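Long-range contact in inorganic pyrophosphatase (Helicobacter pylori, PDB 2BQX), which probably hydrolyses inorganic pyrophosphate to two phosphate ions with the help of magnesium, working as a homohexamer: residues F78-L92 / K103-S117. Numbering follows the deposited sequence.
Sequences FQAGSVVKARLVGVL and KLIALPIDKIDPTHS
Arg87 reaches from its strand across Leu107 to the loop that follows strand 99-108. Its CG stands between the backbone N and the carbonyl carbon (chi1 62°), and from there the chain runs extended to NE, bringing the group to the loop; the last torsion, chi4 75°, turns the guanidinium plane so that one face lies on Leu107, with Leu107 CD1 3.6 Å from Arg87 NH1. The carbonyl of His116 comes to the edge of the group, and Arg87 NH2 is hydrogen-bonded to Val119 O. With Asp110 the salt bridge is long, Arg87 NE to Asp110 OD1 3.9 Å, and the guanidinium and carboxylate planes are turned 74° apart. A water bridges the long pair, accepting from Arg87 NH1 and donating to Asp110 OD1 and Pro108 O.

The backbones pair as the two arms of an antiparallel hairpin, interrupted by a classic beta bulge in which Val89 and Gly90 both face Ile105. Val89 N donates a hydrogen bond to Ile105 O at 3.0 Å, whereas the bond from Gly90 N to the same oxygen is weak. Val89 crosses Ile105 and Leu107 at about right angles, its CG2 3.8 Å from Ile105 CG2 and its CG1 against Leu107 CD1. Ile105 also reaches past the bulge, its CD1 meeting Leu92 CB.

At the other end, Ile109 N donates to Lys85 O at 3.0 Å, and Ile109 CD1 packs on Lys85 CB. Val84 CG2 touches Ile112 CD1 at 3.7 Å, while Pro108 CG abuts the edge of the Phe78 ring, 3.8 Å from Phe78 CZ.

Lys103 NZ forms salt bridges with Asp69 and Asp101, predicted to bind magnesium, and a hydrogen bond with Tyr54, predicted to bind substrate, so the hairpin borders the probable active site. Strand 83-96 also pairs with 14-21, which touches Val84 and Leu88, and with antiparallel 149-156, whose Phe154 packs on Leu92 and Ile105; 69-72 runs parallel beside 99-108, touching Leu104, Ile105 and Pro108.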
loop_
_atom_site.group_PDB
_atom_site.type_symbol
_atom_site.label_atom_id
_atom_site.label_comp_id
_atom_site.label_asym_id
_atom_site.label_seq_id
_atom_site.Cartn_x
_atom_site.Cartn_y
_atom_site.Cartn_z
ATOM N N PHE A 78 -6.920 4.202 11.185
ATOM C CA PHE A 78 -6.124 4.491 12.369
ATOM C C PHE A 78 -5.370 3.227 12.781
ATOM O O PHE A 78 -5.897 2.116 12.677
ATOM C CB PHE A 78 -7.028 4.953 13.528
ATOM C CG PHE A 78 -7.827 6.192 13.217
ATOM C CD1 PHE A 78 -7.200 7.329 12.713
ATOM C CD2 PHE A 78 -9.205 6.211 13.397
ATOM C CE1 PHE A 78 -7.935 8.469 12.389
ATOM C CE2 PHE A 78 -9.953 7.347 13.075
ATOM C CZ PHE A 78 -9.313 8.473 12.567
ATOM N N GLN A 79 -4.144 3.410 13.256
ATOM C CA GLN A 79 -3.283 2.306 13.677
ATOM C C GLN A 79 -3.830 1.516 14.857
ATOM O O GLN A 79 -4.243 2.097 15.864
ATOM C CB GLN A 79 -1.904 2.857 14.034
ATOM C CG GLN A 79 -0.909 1.796 14.478
ATOM C CD GLN A 79 0.516 2.310 14.416
ATOM O OE1 GLN A 79 1.032 2.608 13.336
ATOM N NE2 GLN A 79 1.153 2.427 15.570
ATOM N N ALA A 80 -3.838 0.190 14.740
ATOM C CA ALA A 80 -4.331 -0.636 15.836
ATOM C C ALA A 80 -3.489 -0.282 17.054
ATOM O O ALA A 80 -2.272 -0.141 16.956
ATOM C CB ALA A 80 -4.185 -2.119 15.506
ATOM N N GLY A 81 -4.141 -0.125 18.200
ATOM C CA GLY A 81 -3.411 0.228 19.400
ATOM C C GLY A 81 -3.501 1.706 19.733
ATOM O O GLY A 81 -3.208 2.098 20.860
ATOM N N SER A 82 -3.896 2.544 18.776
ATOM C CA SER A 82 -4.009 3.974 19.060
ATOM C C SER A 82 -5.363 4.262 19.707
ATOM O O SER A 82 -6.234 3.393 19.762
ATOM C CB SER A 82 -3.842 4.808 17.779
ATOM O OG SER A 82 -4.842 4.503 16.816
ATOM N N VAL A 83 -5.527 5.485 20.195
ATOM C CA VAL A 83 -6.757 5.897 20.853
ATOM C C VAL A 83 -7.280 7.153 20.187
ATOM O O VAL A 83 -6.542 8.123 20.016
ATOM C CB VAL A 83 -6.502 6.211 22.341
ATOM C CG1 VAL A 83 -7.798 6.603 23.023
ATOM C CG2 VAL A 83 -5.870 5.010 23.024
ATOM N N VAL A 84 -8.553 7.142 19.808
ATOM C CA VAL A 84 -9.147 8.303 19.159
ATOM C C VAL A 84 -10.365 8.801 19.928
ATOM O O VAL A 84 -11.169 8.006 20.410
ATOM C CB VAL A 84 -9.576 7.974 17.708
ATOM C CG1 VAL A 84 -10.614 6.866 17.707
ATOM C CG2 VAL A 84 -10.127 9.225 17.027
ATOM N N LYS A 85 -10.485 10.119 20.061
ATOM C CA LYS A 85 -11.633 10.706 20.740
ATOM C C LYS A 85 -12.720 10.773 19.676
ATOM O O LYS A 85 -12.516 11.342 18.602
ATOM C CB LYS A 85 -11.303 12.109 21.251
ATOM C CG LYS A 85 -10.272 12.150 22.366
ATOM C CD LYS A 85 -10.108 13.569 22.894
ATOM C CE LYS A 85 -9.204 13.608 24.115
ATOM N NZ LYS A 85 -9.169 14.978 24.715
ATOM N N ALA A 86 -13.872 10.189 19.974
ATOM C CA ALA A 86 -14.964 10.145 19.018
ATOM C C ALA A 86 -16.285 10.685 19.559
ATOM O O ALA A 86 -16.392 11.056 20.730
ATOM C CB ALA A 86 -15.156 8.709 18.548
ATOM N N ARG A 87 -17.287 10.737 18.691
ATOM C CA ARG A 87 -18.614 11.197 19.085
ATOM C C ARG A 87 -19.625 10.221 18.505
ATOM O O ARG A 87 -19.482 9.764 17.373
ATOM C CB ARG A 87 -18.873 12.612 18.569
ATOM C CG ARG A 87 -18.849 12.756 17.060
ATOM C CD ARG A 87 -18.839 14.234 16.678
ATOM N NE ARG A 87 -18.789 14.435 15.238
ATOM C CZ ARG A 87 -19.819 14.263 14.419
ATOM N NH1 ARG A 87 -19.664 14.464 13.115
ATOM N NH2 ARG A 87 -21.005 13.909 14.899
ATOM N N LEU A 88 -20.642 9.889 19.291
ATOM C CA LEU A 88 -21.674 8.952 18.856
ATOM C C LEU A 88 -22.675 9.530 17.866
ATOM O O LEU A 88 -23.031 10.705 17.941
ATOM C CB LEU A 88 -22.458 8.440 20.068
ATOM C CG LEU A 88 -22.076 7.147 20.783
ATOM C CD1 LEU A 88 -20.584 7.009 20.912
ATOM C CD2 LEU A 88 -22.762 7.143 22.151
ATOM N N VAL A 89 -23.122 8.689 16.937
ATOM C CA VAL A 89 -24.141 9.087 15.976
ATOM C C VAL A 89 -25.183 7.979 15.840
ATOM O O VAL A 89 -26.215 8.163 15.193
ATOM C CB VAL A 89 -23.559 9.433 14.569
ATOM C CG1 VAL A 89 -22.661 10.661 14.675
ATOM C CG2 VAL A 89 -22.791 8.253 13.995
ATOM N N GLY A 90 -24.916 6.831 16.459
ATOM C CA GLY A 90 -25.858 5.724 16.390
ATOM C C GLY A 90 -25.349 4.419 16.976
ATOM O O GLY A 90 -24.304 4.385 17.620
ATOM N N VAL A 91 -26.103 3.343 16.763
ATOM C CA VAL A 91 -25.717 2.027 17.255
ATOM C C VAL A 91 -26.259 0.934 16.334
ATOM O O VAL A 91 -27.345 1.066 15.764
ATOM C CB VAL A 91 -26.227 1.791 18.712
ATOM C CG1 VAL A 91 -27.745 1.880 18.761
ATOM C CG2 VAL A 91 -25.757 0.431 19.215
ATOM N N LEU A 92 -25.479 -0.133 16.170
ATOM C CA LEU A 92 -25.870 -1.266 15.334
ATOM C C LEU A 92 -26.160 -2.468 16.228
ATOM O O LEU A 92 -25.293 -2.925 16.976
ATOM C CB LEU A 92 -24.752 -1.620 14.341
ATOM C CG LEU A 92 -24.965 -2.850 13.448
ATOM C CD1 LEU A 92 -26.261 -2.718 12.662
ATOM C CD2 LEU A 92 -23.783 -2.997 12.499
ATOM N N LYS A 103 -22.968 -2.511 18.588
ATOM C CA LYS A 103 -21.751 -1.872 18.107
ATOM C C LYS A 103 -22.072 -0.390 18.003
ATOM O O LYS A 103 -22.896 0.009 17.186
ATOM C CB LYS A 103 -21.342 -2.396 16.720
ATOM C CG LYS A 103 -21.181 -3.907 16.597
ATOM C CD LYS A 103 -20.046 -4.445 17.440
ATOM C CE LYS A 103 -19.922 -5.962 17.288
ATOM N NZ LYS A 103 -18.983 -6.541 18.285
ATOM N N LEU A 104 -21.445 0.420 18.843
ATOM C CA LEU A 104 -21.671 1.855 18.795
ATOM C C LEU A 104 -21.128 2.356 17.455
ATOM O O LEU A 104 -20.122 1.846 16.965
ATOM C CB LEU A 104 -20.936 2.546 19.953
ATOM C CG LEU A 104 -21.433 2.239 21.373
ATOM C CD1 LEU A 104 -20.503 2.861 22.415
ATOM C CD2 LEU A 104 -22.840 2.778 21.531
ATOM N N ILE A 105 -21.803 3.333 16.858
ATOM C CA ILE A 105 -21.368 3.906 15.583
ATOM C C ILE A 105 -20.869 5.308 15.899
ATOM O O ILE A 105 -21.626 6.141 16.404
ATOM C CB ILE A 105 -22.531 4.004 14.570
ATOM C CG1 ILE A 105 -23.147 2.619 14.330
ATOM C CG2 ILE A 105 -22.037 4.626 13.255
ATOM C CD1 ILE A 105 -22.188 1.561 13.829
ATOM N N ALA A 106 -19.603 5.578 15.600
ATOM C CA ALA A 106 -19.030 6.884 15.910
ATOM C C ALA A 106 -18.161 7.490 14.820
ATOM O O ALA A 106 -17.845 6.846 13.827
ATOM C CB ALA A 106 -18.219 6.784 17.198
ATOM N N LEU A 107 -17.769 8.741 15.048
ATOM C CA LEU A 107 -16.907 9.488 14.141
ATOM C C LEU A 107 -15.871 10.199 15.003
ATOM O O LEU A 107 -16.114 10.476 16.179
ATOM C CB LEU A 107 -17.725 10.528 13.368
ATOM C CG LEU A 107 -18.672 10.019 12.276
ATOM C CD1 LEU A 107 -19.718 11.071 11.970
ATOM C CD2 LEU A 107 -17.871 9.668 11.029
ATOM N N PRO A 108 -14.689 10.485 14.442
ATOM C CA PRO A 108 -13.688 11.178 15.254
ATOM C C PRO A 108 -14.273 12.548 15.567
ATOM O O PRO A 108 -15.116 13.035 14.817
ATOM C CB PRO A 108 -12.493 11.292 14.312
ATOM C CG PRO A 108 -12.655 10.104 13.407
ATOM C CD PRO A 108 -14.139 10.116 13.127
ATOM N N ILE A 109 -13.852 13.169 16.661
ATOM C CA ILE A 109 -14.378 14.491 16.966
ATOM C C ILE A 109 -13.853 15.447 15.902
ATOM O O ILE A 109 -12.790 15.212 15.320
ATOM C CB ILE A 109 -13.950 14.978 18.363
ATOM C CG1 ILE A 109 -12.432 14.874 18.516
ATOM C CG2 ILE A 109 -14.665 14.161 19.445
ATOM C CD1 ILE A 109 -11.919 15.441 19.825
ATOM N N ASP A 110 -14.599 16.517 15.646
ATOM C CA ASP A 110 -14.215 17.500 14.632
ATOM C C ASP A 110 -12.812 18.076 14.813
ATOM O O ASP A 110 -12.154 18.437 13.836
ATOM C CB ASP A 110 -15.239 18.644 14.584
ATOM C CG ASP A 110 -16.566 18.219 13.986
ATOM O OD1 ASP A 110 -16.637 17.124 13.392
ATOM O OD2 ASP A 110 -17.547 18.985 14.094
ATOM N N LYS A 111 -12.349 18.162 16.056
ATOM C CA LYS A 111 -11.019 18.694 16.318
ATOM C C LYS A 111 -9.950 17.806 15.670
ATOM O O LYS A 111 -8.903 18.290 15.232
ATOM C CB LYS A 111 -10.780 18.795 17.829
ATOM C CG LYS A 111 -9.464 19.451 18.214
ATOM C CD LYS A 111 -9.356 19.622 19.720
ATOM C CE LYS A 111 -8.020 20.230 20.119
ATOM N NZ LYS A 111 -7.820 21.581 19.525
ATOM N N ILE A 112 -10.226 16.506 15.605
ATOM C CA ILE A 112 -9.299 15.544 15.008
ATOM C C ILE A 112 -9.431 15.504 13.483
ATOM O O ILE A 112 -8.435 15.586 12.764
ATOM C CB ILE A 112 -9.540 14.122 15.578
ATOM C CG1 ILE A 112 -9.166 14.095 17.060
ATOM C CG2 ILE A 112 -8.729 13.094 14.793
ATOM C CD1 ILE A 112 -9.460 12.776 17.749
ATOM N N ASP A 113 -10.662 15.370 13.003
ATOM C CA ASP A 113 -10.951 15.335 11.573
ATOM C C ASP A 113 -12.406 15.760 11.369
ATOM O O ASP A 113 -13.329 15.044 11.764
ATOM C CB ASP A 113 -10.738 13.918 11.018
ATOM C CG ASP A 113 -10.935 13.842 9.512
ATOM O OD1 ASP A 113 -11.342 14.851 8.902
ATOM O OD2 ASP A 113 -10.683 12.771 8.930
ATOM N N PRO A 114 -12.629 16.937 10.763
ATOM C CA PRO A 114 -13.979 17.450 10.515
ATOM C C PRO A 114 -14.607 16.989 9.204
ATOM O O PRO A 114 -15.678 17.463 8.826
ATOM C CB PRO A 114 -13.773 18.960 10.547
ATOM C CG PRO A 114 -12.434 19.099 9.882
ATOM C CD PRO A 114 -11.622 17.992 10.539
ATOM N N THR A 115 -13.949 16.057 8.520
ATOM C CA THR A 115 -14.444 15.559 7.238
ATOM C C THR A 115 -15.942 15.266 7.239
ATOM O O THR A 115 -16.657 15.686 6.331
ATOM C CB THR A 115 -13.689 14.285 6.802
ATOM O OG1 THR A 115 -12.305 14.596 6.601
ATOM C CG2 THR A 115 -14.259 13.741 5.503
ATOM N N HIS A 116 -16.420 14.546 8.249
ATOM C CA HIS A 116 -17.841 14.224 8.320
ATOM C C HIS A 116 -18.567 14.958 9.445
ATOM O O HIS A 116 -19.467 14.413 10.081
ATOM C CB HIS A 116 -18.029 12.711 8.468
ATOM C CG HIS A 116 -17.527 11.929 7.295
ATOM N ND1 HIS A 116 -16.319 11.264 7.305
ATOM C CD2 HIS A 116 -18.050 11.743 6.060
ATOM C CE1 HIS A 116 -16.120 10.703 6.125
ATOM N NE2 HIS A 116 -17.155 10.980 5.352
ATOM N N SER A 117 -18.179 16.206 9.675
ATOM C CA SER A 117 -18.803 17.007 10.718
ATOM C C SER A 117 -20.300 17.183 10.457
ATOM O O SER A 117 -21.062 17.468 11.379
ATOM C CB SER A 117 -18.130 18.378 10.803
ATOM O OG SER A 117 -18.270 19.085 9.583
HETATM O O HOH W 1 -16.763 14.428 13.148
#